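Local coordinates for succinylglutamate desuccinylase (Chromobacterium violaceum, PDB 1YW4), which probably hydrolyses N-succinyl-L-glutamate to succinate and L-glutamate with one zinc ion per subunit, the last step of arginine degradation by the AST pathway, at residues W21-G26 with T71-G76; G76-N81 with A235-L240; A151-V156 with V279-L284; W179-G184 with P248-D253; R307-N312 with I323-A328. One frame throughout, in Å; residues are numbered along the deposited sequence.

Contact 1. Residues W21-G26 with T71-G76; sequences WPLPGG and TDIAAG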
# COMPACT_ATOMS: atom_id res chain seq x y z
N TRP A 21 43.97 -15.11 15.86
CA TRP A 21 44.17 -16.52 15.55
C TRP A 21 44.49 -16.71 14.08
O TRP A 21 43.86 -16.09 13.21
CB TRP A 21 42.91 -17.34 15.87
CG TRP A 21 42.46 -17.28 17.28
CD1 TRP A 21 43.15 -16.82 18.36
CD2 TRP A 21 41.20 -17.75 17.79
NE1 TRP A 21 42.41 -16.97 19.50
CE2 TRP A 21 41.21 -17.54 19.18
CE3 TRP A 21 40.07 -18.34 17.19
CZ2 TRP A 21 40.13 -17.89 20.00
CZ3 TRP A 21 38.99 -18.69 18.01
CH2 TRP A 21 39.04 -18.46 19.40
N PRO A 22 45.47 -17.56 13.76
CA PRO A 22 45.80 -17.78 12.36
C PRO A 22 44.71 -18.58 11.66
O PRO A 22 44.12 -19.50 12.24
CB PRO A 22 47.12 -18.54 12.43
CG PRO A 22 46.95 -19.35 13.69
CD PRO A 22 46.34 -18.35 14.65
N LEU A 23 44.43 -18.24 10.41
CA LEU A 23 43.43 -18.95 9.62
C LEU A 23 44.10 -19.58 8.41
O LEU A 23 45.05 -19.02 7.85
CB LEU A 23 42.33 -18.00 9.14
CG LEU A 23 41.09 -17.82 10.02
CD1 LEU A 23 41.48 -17.56 11.45
CD2 LEU A 23 40.25 -16.68 9.46
N PRO A 24 43.61 -20.75 7.97
CA PRO A 24 44.21 -21.41 6.81
C PRO A 24 44.25 -20.48 5.60
O PRO A 24 43.26 -19.82 5.29
CB PRO A 24 43.30 -22.63 6.61
CG PRO A 24 41.99 -22.19 7.19
CD PRO A 24 42.41 -21.45 8.43
N GLY A 25 45.40 -20.43 4.94
CA GLY A 25 45.55 -19.57 3.78
C GLY A 25 46.28 -18.29 4.13
O GLY A 25 46.33 -17.36 3.32
N GLY A 26 46.85 -18.24 5.33
CA GLY A 26 47.58 -17.07 5.77
C GLY A 26 46.68 -15.96 6.30
O GLY A 26 47.15 -14.87 6.64
N THR A 71 34.05 -22.34 13.10
CA THR A 71 34.90 -23.49 13.38
C THR A 71 35.34 -24.15 12.07
O THR A 71 36.49 -24.55 11.92
CB THR A 71 34.19 -24.52 14.27
OG1 THR A 71 33.74 -23.89 15.47
CG2 THR A 71 35.16 -25.64 14.65
N ASP A 72 34.42 -24.24 11.10
CA ASP A 72 34.77 -24.84 9.82
C ASP A 72 35.80 -24.00 9.07
O ASP A 72 36.69 -24.54 8.41
CB ASP A 72 33.53 -25.04 8.95
CG ASP A 72 32.69 -26.22 9.40
OD1 ASP A 72 33.21 -27.06 10.16
OD2 ASP A 72 31.51 -26.32 9.00
N ILE A 73 35.67 -22.68 9.17
CA ILE A 73 36.62 -21.80 8.50
C ILE A 73 38.00 -21.99 9.11
O ILE A 73 38.99 -22.15 8.39
CB ILE A 73 36.19 -20.32 8.63
CG1 ILE A 73 34.89 -20.10 7.86
CG2 ILE A 73 37.30 -19.40 8.12
CD1 ILE A 73 34.41 -18.68 7.84
N ALA A 74 38.07 -21.97 10.44
CA ALA A 74 39.33 -22.14 11.15
C ALA A 74 39.89 -23.54 10.96
O ALA A 74 41.08 -23.78 11.18
CB ALA A 74 39.13 -21.85 12.64
N ALA A 75 39.04 -24.48 10.56
CA ALA A 75 39.46 -25.85 10.34
C ALA A 75 39.89 -26.07 8.89
O ALA A 75 40.63 -27.00 8.58
CB ALA A 75 38.32 -26.81 10.68
N GLY A 76 39.44 -25.19 8.00
CA GLY A 76 39.79 -25.32 6.59
C GLY A 76 38.72 -26.07 5.83
O GLY A 76 38.92 -26.43 4.67
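Pro-24 lays its ring against the last turn of helix 61-75, and this proline carries most of the contact. Its CG and CD face the carbonyl oxygens of Ile-73 and Ala-74: CG sits 3.2 Å from Ile-73 O, while CD lies 3.8 Å from Ala-74 O. The CG atom also packs 3.9 Å from Gly-76 CA, at the point where the chain leaves the helix. No hydrogen bond joins the two segments; the touch is one of ring carbons on the backbone of the last turn, with one apolar side-chain pair beside it. In that pair, Leu-23 CD2 stands 4.2 Å from Ile-73 CG2. The chi1 of Ile-73 (-67°) turns CG1 away, toward Leu-78 in the loop that follows, and leaves CG2 to Leu-23.

One step out, the helix end itself fixes the carbonyls. Gly-76 has a positive phi of 95° and turns its N back to Ile-73 O over 3.1 Å, with a weak second bond to Asp-72 O. Ile-73 O is therefore already a hydrogen-bond acceptor where the proline comes close. On the other segment, Trp-21 is held by backbone bonding with Ala-29, and its ring stacks with His-3 and meets Phe-7, His-10 and Trp-31 edge-to-face. The contact thus sets the segment leading out of strand 20-23 against a helix C-terminus closed by a Schellman motif, far from the zinc site.

Contact 2. Residues G76-N81 with A235-L240; sequences GQLALN and ALRGLL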
# COMPACT_ATOMS: atom_id res chain seq x y z
N GLY A 76 39.44 -25.19 8.00
CA GLY A 76 39.79 -25.32 6.59
C GLY A 76 38.72 -26.07 5.83
O GLY A 76 38.92 -26.43 4.67
N GLN A 77 37.59 -26.31 6.49
CA GLN A 77 36.46 -27.02 5.90
C GLN A 77 35.63 -26.07 5.04
O GLN A 77 34.97 -26.49 4.09
CB GLN A 77 35.57 -27.58 7.01
CG GLN A 77 34.95 -28.92 6.70
CD GLN A 77 35.74 -30.06 7.31
OE1 GLN A 77 36.95 -30.19 7.06
NE2 GLN A 77 35.07 -30.89 8.10
N LEU A 78 35.67 -24.79 5.38
CA LEU A 78 34.92 -23.77 4.65
C LEU A 78 35.86 -22.65 4.22
O LEU A 78 36.71 -22.20 5.00
CB LEU A 78 33.79 -23.20 5.53
CG LEU A 78 32.84 -22.16 4.92
CD1 LEU A 78 32.00 -22.80 3.82
CD2 LEU A 78 31.95 -21.60 6.00
N ALA A 79 35.72 -22.19 2.98
CA ALA A 79 36.56 -21.13 2.46
C ALA A 79 35.93 -19.77 2.73
O ALA A 79 34.70 -19.63 2.73
CB ALA A 79 36.76 -21.32 0.96
N LEU A 80 36.77 -18.77 2.97
CA LEU A 80 36.29 -17.42 3.24
C LEU A 80 36.87 -16.43 2.24
O LEU A 80 38.08 -16.23 2.18
CB LEU A 80 36.68 -16.99 4.66
CG LEU A 80 36.26 -15.58 5.10
CD1 LEU A 80 34.75 -15.47 5.16
CD2 LEU A 80 36.87 -15.28 6.47
N ASN A 81 35.99 -15.81 1.45
CA ASN A 81 36.42 -14.84 0.46
C ASN A 81 35.74 -13.49 0.61
O ASN A 81 35.57 -12.76 -0.36
CB ASN A 81 36.19 -15.39 -0.95
CG ASN A 81 37.10 -16.55 -1.25
OD1 ASN A 81 38.31 -16.39 -1.40
ND2 ASN A 81 36.53 -17.75 -1.33
N ALA A 235 22.93 -20.90 2.70
CA ALA A 235 22.98 -19.62 2.02
C ALA A 235 24.11 -18.76 2.58
O ALA A 235 24.75 -18.01 1.85
CB ALA A 235 21.65 -18.91 2.16
N LEU A 236 24.34 -18.87 3.89
CA LEU A 236 25.39 -18.11 4.55
C LEU A 236 26.76 -18.68 4.19
O LEU A 236 27.68 -17.94 3.83
CB LEU A 236 25.18 -18.14 6.07
CG LEU A 236 25.06 -16.81 6.82
CD1 LEU A 236 24.30 -15.77 6.02
CD2 LEU A 236 24.36 -17.08 8.16
N ARG A 237 26.91 -19.99 4.29
CA ARG A 237 28.18 -20.62 3.94
C ARG A 237 28.52 -20.32 2.47
O ARG A 237 29.68 -20.14 2.11
CB ARG A 237 28.12 -22.13 4.18
CG ARG A 237 28.11 -22.53 5.64
CD ARG A 237 27.78 -24.01 5.80
NE ARG A 237 27.82 -24.44 7.19
CZ ARG A 237 28.92 -24.87 7.81
NH1 ARG A 237 30.07 -24.93 7.16
NH2 ARG A 237 28.86 -25.22 9.08
N GLY A 238 27.49 -20.27 1.63
CA GLY A 238 27.70 -19.99 0.22
C GLY A 238 28.12 -18.55 -0.02
O GLY A 238 28.87 -18.25 -0.94
N LEU A 239 27.61 -17.66 0.82
CA LEU A 239 27.95 -16.25 0.70
C LEU A 239 29.42 -16.03 1.07
O LEU A 239 30.15 -15.37 0.35
CB LEU A 239 27.05 -15.41 1.61
CG LEU A 239 27.44 -13.94 1.71
CD1 LEU A 239 27.43 -13.32 0.32
CD2 LEU A 239 26.48 -13.20 2.64
N LEU A 240 29.84 -16.60 2.19
CA LEU A 240 31.23 -16.43 2.63
C LEU A 240 32.23 -17.06 1.67
O LEU A 240 33.28 -16.49 1.41
CB LEU A 240 31.41 -17.04 4.02
CG LEU A 240 30.48 -16.46 5.09
CD1 LEU A 240 30.70 -17.20 6.39
CD2 LEU A 240 30.74 -14.97 5.25
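A loop laid along the C-terminal part of a helix makes this contact: residues 76-81, which run from helix 61-75 toward strand 83-88, pass beside helix 230-241 and are joined to it by one backbone hydrogen bond and by leucine packing. Asn-81 N gives its proton to Leu-240 O over 2.8 Å in a nearly straight bond (169° at the hydrogen). The bond takes up an acceptor at the end of the helix.

Next to this bond, Leu-80 sends CD1 to within 3.9 Å of Leu-240 CB and almost as near to its CD2, the two side chains meeting at a slant. Leu-78, with CG turned opposite the backbone N (chi1 -177°), reaches across to Arg-237, where CD1 lies 4.0 Å from Arg-237 CB. Its other methyl, CD2, lies 4.0 Å from Arg-237 CG and equally close to NH1. The arginine thus offers its aliphatic part to the leucine, extended from CG to NE, while its charged end is held elsewhere: NE bridges to Asp-233 and NH1 to Asp-72.

Ser-241 binds Ala-79 O through its hydroxyl and receives Asn-81 ND2 on its carbonyl. Leu-236 and Leu-239 of the helix pack on strand 48-53, while Leu-78 of the loop also touches Asp-72 and Ile-73 of helix 61-75.

Contact 3. Residues A151-V156 with V279-L284; sequences AIRGSV and VENFTL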
# COMPACT_ATOMS: atom_id res chain seq x y z
N ALA A 151 12.37 -16.71 17.78
CA ALA A 151 11.34 -16.18 18.67
C ALA A 151 10.50 -17.26 19.35
O ALA A 151 10.44 -18.38 18.87
CB ALA A 151 10.41 -15.23 17.88
N ILE A 152 9.88 -16.90 20.47
CA ILE A 152 9.03 -17.83 21.21
C ILE A 152 7.69 -17.97 20.51
O ILE A 152 7.21 -19.08 20.29
CB ILE A 152 8.77 -17.34 22.66
CG1 ILE A 152 10.06 -17.40 23.49
CG2 ILE A 152 7.69 -18.19 23.32
CD1 ILE A 152 11.08 -16.33 23.15
N ARG A 153 7.07 -16.84 20.16
CA ARG A 153 5.77 -16.86 19.48
C ARG A 153 5.97 -17.32 18.04
O ARG A 153 6.85 -16.82 17.34
CB ARG A 153 5.13 -15.46 19.50
CG ARG A 153 3.76 -15.37 18.81
CD ARG A 153 3.25 -13.93 18.76
NE ARG A 153 3.14 -13.33 20.09
CZ ARG A 153 2.23 -13.68 20.99
NH1 ARG A 153 1.35 -14.64 20.72
NH2 ARG A 153 2.21 -13.08 22.17
N GLY A 154 5.15 -18.27 17.61
CA GLY A 154 5.24 -18.79 16.25
C GLY A 154 4.70 -17.82 15.22
O GLY A 154 4.20 -16.75 15.55
N SER A 155 4.79 -18.20 13.95
CA SER A 155 4.33 -17.34 12.88
C SER A 155 3.77 -18.09 11.68
O SER A 155 4.19 -19.21 11.39
CB SER A 155 5.49 -16.44 12.44
OG SER A 155 5.19 -15.75 11.25
N VAL A 156 2.82 -17.48 10.97
CA VAL A 156 2.25 -18.10 9.78
C VAL A 156 3.37 -18.28 8.76
O VAL A 156 3.38 -19.24 7.99
CB VAL A 156 1.15 -17.23 9.16
CG1 VAL A 156 0.76 -17.79 7.78
CG2 VAL A 156 -0.06 -17.20 10.07
N VAL A 279 -1.60 -16.65 19.73
CA VAL A 279 -1.83 -16.37 18.31
C VAL A 279 -0.50 -16.15 17.58
O VAL A 279 0.36 -15.41 18.06
CB VAL A 279 -2.74 -15.12 18.12
CG1 VAL A 279 -2.09 -13.90 18.73
CG2 VAL A 279 -3.00 -14.90 16.63
N GLU A 280 -0.34 -16.80 16.43
CA GLU A 280 0.89 -16.68 15.65
C GLU A 280 1.01 -15.34 14.94
O GLU A 280 -0.00 -14.70 14.63
CB GLU A 280 0.97 -17.80 14.60
CG GLU A 280 1.22 -19.18 15.18
CD GLU A 280 1.30 -20.26 14.11
OE1 GLU A 280 1.62 -21.42 14.47
OE2 GLU A 280 1.03 -19.97 12.93
N ASN A 281 2.24 -14.91 14.70
CA ASN A 281 2.46 -13.65 14.00
C ASN A 281 2.00 -13.81 12.55
O ASN A 281 2.08 -14.90 11.98
CB ASN A 281 3.95 -13.26 14.00
CG ASN A 281 4.41 -12.72 15.33
OD1 ASN A 281 3.81 -11.80 15.89
ND2 ASN A 281 5.51 -13.28 15.85
N PHE A 282 1.53 -12.71 11.98
CA PHE A 282 1.04 -12.65 10.61
C PHE A 282 -0.28 -13.39 10.43
O PHE A 282 -0.65 -13.75 9.32
CB PHE A 282 2.09 -13.20 9.64
CG PHE A 282 3.31 -12.32 9.52
CD1 PHE A 282 3.23 -11.08 8.90
CD2 PHE A 282 4.54 -12.74 10.03
CE1 PHE A 282 4.36 -10.26 8.79
CE2 PHE A 282 5.67 -11.94 9.93
CZ PHE A 282 5.58 -10.69 9.31
N THR A 283 -0.99 -13.62 11.54
CA THR A 283 -2.28 -14.29 11.46
C THR A 283 -3.24 -13.38 10.70
O THR A 283 -3.40 -12.21 11.06
CB THR A 283 -2.86 -14.57 12.86
OG1 THR A 283 -2.08 -15.58 13.51
CG2 THR A 283 -4.30 -15.04 12.75
N LEU A 284 -3.87 -13.92 9.66
CA LEU A 284 -4.81 -13.18 8.82
C LEU A 284 -6.09 -12.79 9.57
O LEU A 284 -6.69 -13.62 10.26
CB LEU A 284 -5.19 -14.02 7.60
CG LEU A 284 -6.10 -13.37 6.54
CD1 LEU A 284 -5.26 -12.51 5.60
CD2 LEU A 284 -6.83 -14.46 5.73
O HOH W 1 7.65 -15.47 15.06
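Arg-153 and Asn-281 cross at about a right angle, with guanidinium and amide planes 74° apart, and Arg-153 CD comes 3.6 Å from Asn-281 OD1. The arginine runs out with CG and CD extended, then bends at chi3 (-58°), which carries NH1 round to Val-279 O at 2.9 Å. That carbonyl is tilted from the guanidinium plane, and NH1 has a second acceptor in Asp-277 O. The amide of Asn-281 is held at both ends: OD1 accepts from Phe-310 N, and a water links ND2 to Arg-153 O.

The backbones meet in a single bridge centred on Ser-155 and Asn-281. Asn-281 N binds Gly-154 O at 2.8 Å, and Val-156 N binds Asn-281 O at 2.9 Å and 172°. Glu-280 lays its extended chain along the Gly-154 and Ser-155 backbone, its CG 3.7 Å from Gly-154 C. Ser-155 OG approaches the Phe-282 ring at its edge, in the ring plane, 3.3 Å from CD2, and itself accepts from Phe-157 N. Val-156 packs its CB 4.2 Å from Phe-282 CB.

Asn-281, in the type II turn 280-283, lies about 7 Å, side chain to side chain, from Glu-214, the predicted active-site residue. The loop after strand 143-151 is thereby bonded to the turn leading into the weakly bonded strand about 283-284, where Phe-282 and Thr-283 form a G1 beta bulge opposite Ile-308 of strand 307-309.

Contact 4. Residues W179-G184 with P248-D253; sequences WLQRCG and PDLDED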
# COMPACT_ATOMS: atom_id res chain seq x y z
N TRP A 179 17.79 -13.21 -2.79
CA TRP A 179 18.68 -14.05 -1.99
C TRP A 179 17.95 -14.56 -0.75
O TRP A 179 18.11 -15.71 -0.35
CB TRP A 179 19.90 -13.25 -1.54
CG TRP A 179 20.93 -14.08 -0.85
CD1 TRP A 179 21.90 -14.83 -1.45
CD2 TRP A 179 21.14 -14.20 0.56
NE1 TRP A 179 22.70 -15.41 -0.49
CE2 TRP A 179 22.26 -15.04 0.75
CE3 TRP A 179 20.49 -13.68 1.69
CZ2 TRP A 179 22.74 -15.38 2.02
CZ3 TRP A 179 20.97 -14.02 2.95
CH2 TRP A 179 22.09 -14.86 3.11
N LEU A 180 17.17 -13.68 -0.14
CA LEU A 180 16.40 -14.04 1.04
C LEU A 180 15.36 -15.09 0.68
O LEU A 180 15.21 -16.10 1.38
CB LEU A 180 15.71 -12.80 1.62
CG LEU A 180 16.64 -11.74 2.21
CD1 LEU A 180 15.84 -10.50 2.59
CD2 LEU A 180 17.37 -12.31 3.42
N GLN A 181 14.66 -14.86 -0.43
CA GLN A 181 13.64 -15.79 -0.90
C GLN A 181 14.24 -17.18 -1.07
O GLN A 181 13.78 -18.14 -0.45
CB GLN A 181 13.05 -15.32 -2.23
CG GLN A 181 11.83 -16.10 -2.68
CD GLN A 181 11.37 -15.71 -4.06
OE1 GLN A 181 10.21 -15.92 -4.42
NE2 GLN A 181 12.27 -15.16 -4.86
N ARG A 182 15.25 -17.29 -1.92
CA ARG A 182 15.91 -18.57 -2.14
C ARG A 182 16.87 -18.83 -0.99
O ARG A 182 18.06 -19.09 -1.20
CB ARG A 182 16.65 -18.58 -3.48
CG ARG A 182 15.77 -18.92 -4.68
CD ARG A 182 14.81 -17.79 -5.03
NE ARG A 182 13.66 -18.25 -5.82
CZ ARG A 182 13.73 -18.84 -7.01
NH1 ARG A 182 14.90 -19.05 -7.59
NH2 ARG A 182 12.61 -19.21 -7.63
N CYS A 183 16.35 -18.75 0.23
CA CYS A 183 17.13 -18.96 1.43
C CYS A 183 16.23 -19.56 2.50
O CYS A 183 16.69 -20.19 3.45
CB CYS A 183 17.70 -17.64 1.92
SG CYS A 183 18.37 -17.67 3.58
N GLY A 184 14.93 -19.34 2.33
CA GLY A 184 13.96 -19.86 3.28
C GLY A 184 12.97 -18.80 3.74
O GLY A 184 11.87 -19.13 4.16
N PRO A 248 19.13 -16.45 -8.28
CA PRO A 248 18.10 -16.84 -9.25
C PRO A 248 16.90 -15.90 -9.31
O PRO A 248 15.76 -16.31 -9.11
CB PRO A 248 17.71 -18.25 -8.79
CG PRO A 248 17.89 -18.16 -7.31
CD PRO A 248 19.22 -17.45 -7.20
N ASP A 249 17.18 -14.63 -9.60
CA ASP A 249 16.15 -13.61 -9.71
C ASP A 249 15.20 -13.61 -8.51
O ASP A 249 15.40 -14.36 -7.56
CB ASP A 249 15.36 -13.79 -11.00
CG ASP A 249 14.70 -12.51 -11.47
OD1 ASP A 249 14.00 -12.54 -12.50
OD2 ASP A 249 14.89 -11.47 -10.80
N LEU A 250 14.18 -12.76 -8.57
CA LEU A 250 13.21 -12.65 -7.48
C LEU A 250 11.77 -12.60 -7.99
O LEU A 250 11.35 -11.60 -8.56
CB LEU A 250 13.52 -11.41 -6.64
CG LEU A 250 12.62 -10.99 -5.46
CD1 LEU A 250 11.46 -10.16 -5.96
CD2 LEU A 250 12.14 -12.21 -4.71
N ASP A 251 11.04 -13.68 -7.77
CA ASP A 251 9.64 -13.75 -8.19
C ASP A 251 8.78 -13.17 -7.07
O ASP A 251 8.30 -13.89 -6.20
CB ASP A 251 9.23 -15.20 -8.47
CG ASP A 251 7.76 -15.33 -8.83
OD1 ASP A 251 7.29 -14.56 -9.71
OD2 ASP A 251 7.08 -16.20 -8.25
N GLU A 252 8.59 -11.86 -7.12
CA GLU A 252 7.82 -11.16 -6.10
C GLU A 252 6.43 -11.74 -5.87
O GLU A 252 5.78 -11.43 -4.87
CB GLU A 252 7.71 -9.67 -6.46
CG GLU A 252 6.97 -9.36 -7.74
CD GLU A 252 6.90 -7.87 -8.02
OE1 GLU A 252 7.95 -7.25 -8.28
OE2 GLU A 252 5.78 -7.31 -7.97
N ASP A 253 5.97 -12.60 -6.78
CA ASP A 253 4.66 -13.22 -6.65
C ASP A 253 4.71 -14.38 -5.66
O ASP A 253 3.68 -14.99 -5.35
CB ASP A 253 4.15 -13.71 -8.01
CG ASP A 253 3.96 -12.59 -9.00
OD1 ASP A 253 3.25 -11.61 -8.67
OD2 ASP A 253 4.51 -12.68 -10.12
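Arg-182 runs alongside Pro-248, and four atoms of its side chain meet the same ring carbon. CB starts 4.0 Å from Pro-248 CG, and the next atom, CG, is closer at 3.5 Å. A bend at chi2 (72°) then keeps CD beside the proline, 3.8 Å from the same carbon, and the guanidinium arrives edge-on, with Pro-248 CG close to its plane and 3.1 Å from NH1. The two side chains run past one another in opposite directions. NH1 also passes 3.2 Å from Pro-248 O, but at an angle too poor for a hydrogen bond, so across this contact the arginine meets the proline by packing. The nearest acid, Asp-251, has its OD2 6.3 Å from NH2 of Arg-182, a distance at which attraction would be no more than modest.

Beside it, Gln-181 extends toward residues 249-251. Its CB lies 4.1 Å from Leu-250 CD2, and its CD lies 3.6 Å from the same methyl. Asp-249 folds its carboxylate back onto its own loop, where OD2 takes a weak bond from Leu-250 N.

The contact brings the end of helix 174-181, where Arg-182 centres an inverse gamma turn, against the loop joining helix 230-241 to strand 257-265. Leu-250 packs back on Leu-177 and Ala-178 of helix 174-181, and Glu-252 of the loop bridges to Arg-174 and to Arg-329 of the second subunit.

Contact 5. Residues R307-N312 with I323-A328; sequences RILFPN and IVVEPA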
# COMPACT_ATOMS: atom_id res chain seq x y z
N ARG A 307 -3.20 -8.53 8.80
CA ARG A 307 -2.71 -9.60 9.66
C ARG A 307 -2.18 -8.96 10.94
O ARG A 307 -1.77 -7.81 10.94
CB ARG A 307 -1.57 -10.37 8.96
CG ARG A 307 -1.96 -11.01 7.63
CD ARG A 307 -0.74 -11.54 6.90
NE ARG A 307 -1.08 -12.25 5.67
CZ ARG A 307 -1.41 -13.53 5.61
NH1 ARG A 307 -1.45 -14.26 6.72
NH2 ARG A 307 -1.72 -14.09 4.44
N ILE A 308 -2.21 -9.72 12.03
CA ILE A 308 -1.74 -9.22 13.31
C ILE A 308 -0.26 -9.56 13.43
O ILE A 308 0.19 -10.62 12.98
CB ILE A 308 -2.55 -9.86 14.47
CG1 ILE A 308 -2.29 -9.13 15.79
CG2 ILE A 308 -2.18 -11.32 14.60
CD1 ILE A 308 -2.62 -7.64 15.76
N LEU A 309 0.52 -8.66 14.02
CA LEU A 309 1.94 -8.91 14.18
C LEU A 309 2.41 -8.42 15.55
O LEU A 309 2.03 -7.34 15.99
CB LEU A 309 2.71 -8.19 13.06
CG LEU A 309 4.23 -8.41 13.02
CD1 LEU A 309 4.53 -9.90 12.88
CD2 LEU A 309 4.82 -7.64 11.85
N PHE A 310 3.21 -9.25 16.21
CA PHE A 310 3.75 -8.93 17.53
C PHE A 310 2.71 -8.51 18.57
O PHE A 310 2.85 -7.49 19.24
CB PHE A 310 4.81 -7.84 17.40
CG PHE A 310 5.92 -8.19 16.46
CD1 PHE A 310 6.49 -7.23 15.63
CD2 PHE A 310 6.40 -9.50 16.39
CE1 PHE A 310 7.51 -7.56 14.75
CE2 PHE A 310 7.42 -9.84 15.51
CZ PHE A 310 7.98 -8.87 14.68
N PRO A 311 1.63 -9.31 18.73
CA PRO A 311 0.59 -8.97 19.71
C PRO A 311 1.11 -9.04 21.15
O PRO A 311 1.82 -9.98 21.51
CB PRO A 311 -0.48 -10.01 19.43
CG PRO A 311 0.33 -11.21 19.05
CD PRO A 311 1.35 -10.61 18.09
N ASN A 312 0.75 -8.06 21.97
CA ASN A 312 1.19 -8.04 23.36
C ASN A 312 0.18 -7.25 24.20
O ASN A 312 0.42 -6.09 24.55
CB ASN A 312 2.57 -7.39 23.49
CG ASN A 312 3.22 -7.66 24.84
OD1 ASN A 312 2.55 -7.68 25.88
ND2 ASN A 312 4.54 -7.86 24.84
N ILE A 323 0.44 -4.75 16.31
CA ILE A 323 0.42 -4.00 15.07
C ILE A 323 -0.32 -4.74 13.96
O ILE A 323 -0.11 -5.93 13.74
CB ILE A 323 1.85 -3.67 14.59
CG1 ILE A 323 2.65 -4.96 14.39
CG2 ILE A 323 2.55 -2.77 15.59
CD1 ILE A 323 4.05 -4.73 13.84
N VAL A 324 -1.19 -4.01 13.27
CA VAL A 324 -1.95 -4.56 12.16
C VAL A 324 -1.19 -4.22 10.89
O VAL A 324 -0.96 -3.04 10.59
CB VAL A 324 -3.37 -3.98 12.11
CG1 VAL A 324 -4.10 -4.48 10.87
CG2 VAL A 324 -4.14 -4.37 13.37
N VAL A 325 -0.78 -5.25 10.16
CA VAL A 325 -0.05 -5.05 8.91
C VAL A 325 -0.95 -5.33 7.72
O VAL A 325 -1.97 -6.01 7.85
CB VAL A 325 1.19 -5.97 8.82
CG1 VAL A 325 2.17 -5.66 9.95
CG2 VAL A 325 0.75 -7.43 8.88
N GLU A 326 -0.55 -4.80 6.56
CA GLU A 326 -1.28 -4.98 5.30
C GLU A 326 -0.28 -5.27 4.19
O GLU A 326 0.90 -4.93 4.29
CB GLU A 326 -2.05 -3.70 4.95
CG GLU A 326 -1.14 -2.49 4.80
CD GLU A 326 -1.89 -1.24 4.39
OE1 GLU A 326 -1.22 -0.20 4.21
OE2 GLU A 326 -3.13 -1.29 4.26
N PRO A 327 -0.74 -5.91 3.11
CA PRO A 327 0.12 -6.25 1.97
C PRO A 327 0.86 -5.02 1.45
O PRO A 327 0.32 -3.91 1.44
CB PRO A 327 -0.87 -6.81 0.94
CG PRO A 327 -1.93 -7.44 1.81
CD PRO A 327 -2.12 -6.40 2.89
N ALA A 328 2.10 -5.21 1.02
CA ALA A 328 2.90 -4.12 0.49
C ALA A 328 3.38 -4.50 -0.90
O ALA A 328 3.86 -5.61 -1.12
CB ALA A 328 4.10 -3.84 1.40
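Ile-323 holds CG1 between its backbone N and carbonyl carbon (chi1 58°), and Leu-309 swings CG opposite its own N (chi1 -176°); with these two settings the side chains lie side by side and point the same way. They belong to an antiparallel beta hairpin, strands 307-309 and 320-328, in the barrel-sandwich hybrid domain. Leu-309 CB is pressed to 3.5 Å from Ile-323 CG1, tighter than usual carbon packing. Leu-309 CD2 further reaches Val-325 CG1 at 3.8 Å, and Arg-307 CB meets Val-325 CG2 on the same face, while Ile-308 and Val-324 look to the other face.

The pairs Arg-307 with Val-325 and Leu-309 with Ile-323 are hydrogen-bonded, and Ile-308 with Val-324 between them is the non-hydrogen-bonded pair. Val-325 N reaches Arg-307 O in a fairly straight bond, whereas Leu-309 N to Ile-323 O, at 2.8 Å, is bent to 138°.

Arg-307 NH1 binds Phe-282 O, and strand 283-284 continues the sheet beyond strand 307-309. Leu-309 and Val-325 press on Leu-189 of strand 187-190. The side chain of Phe-310 lies about 8 Å from the zinc ion; its ring has Leu-309 CG 3.6 Å above one face, toward the rim, and its CD1 is 3.9 Å from Ile-323 CD1.

Overall arrangement
Contact 5 is the buried one, a hairpin of backbone bonds and aliphatic packing, whereas the other four are partly buried. Contacts 3 and 5 lie together, centres 10 Å apart, on the adjacent strands 283-284 and 307-309; contact 3 adds polar bonds and a water, and both come near the predicted active-site glutamate and the zinc ion. Contacts 1 and 2 share Gly-76 and are joined by packing of Ile-73 on Leu-78, on the opposite side of the chain's centre from contact 5. Contact 4 meets contact 2 where Trp-179 packs on Ala-235 and Leu-236. Contact 1 has no hydrogen bond across, and contact 4 rests largely on packing at a helix end.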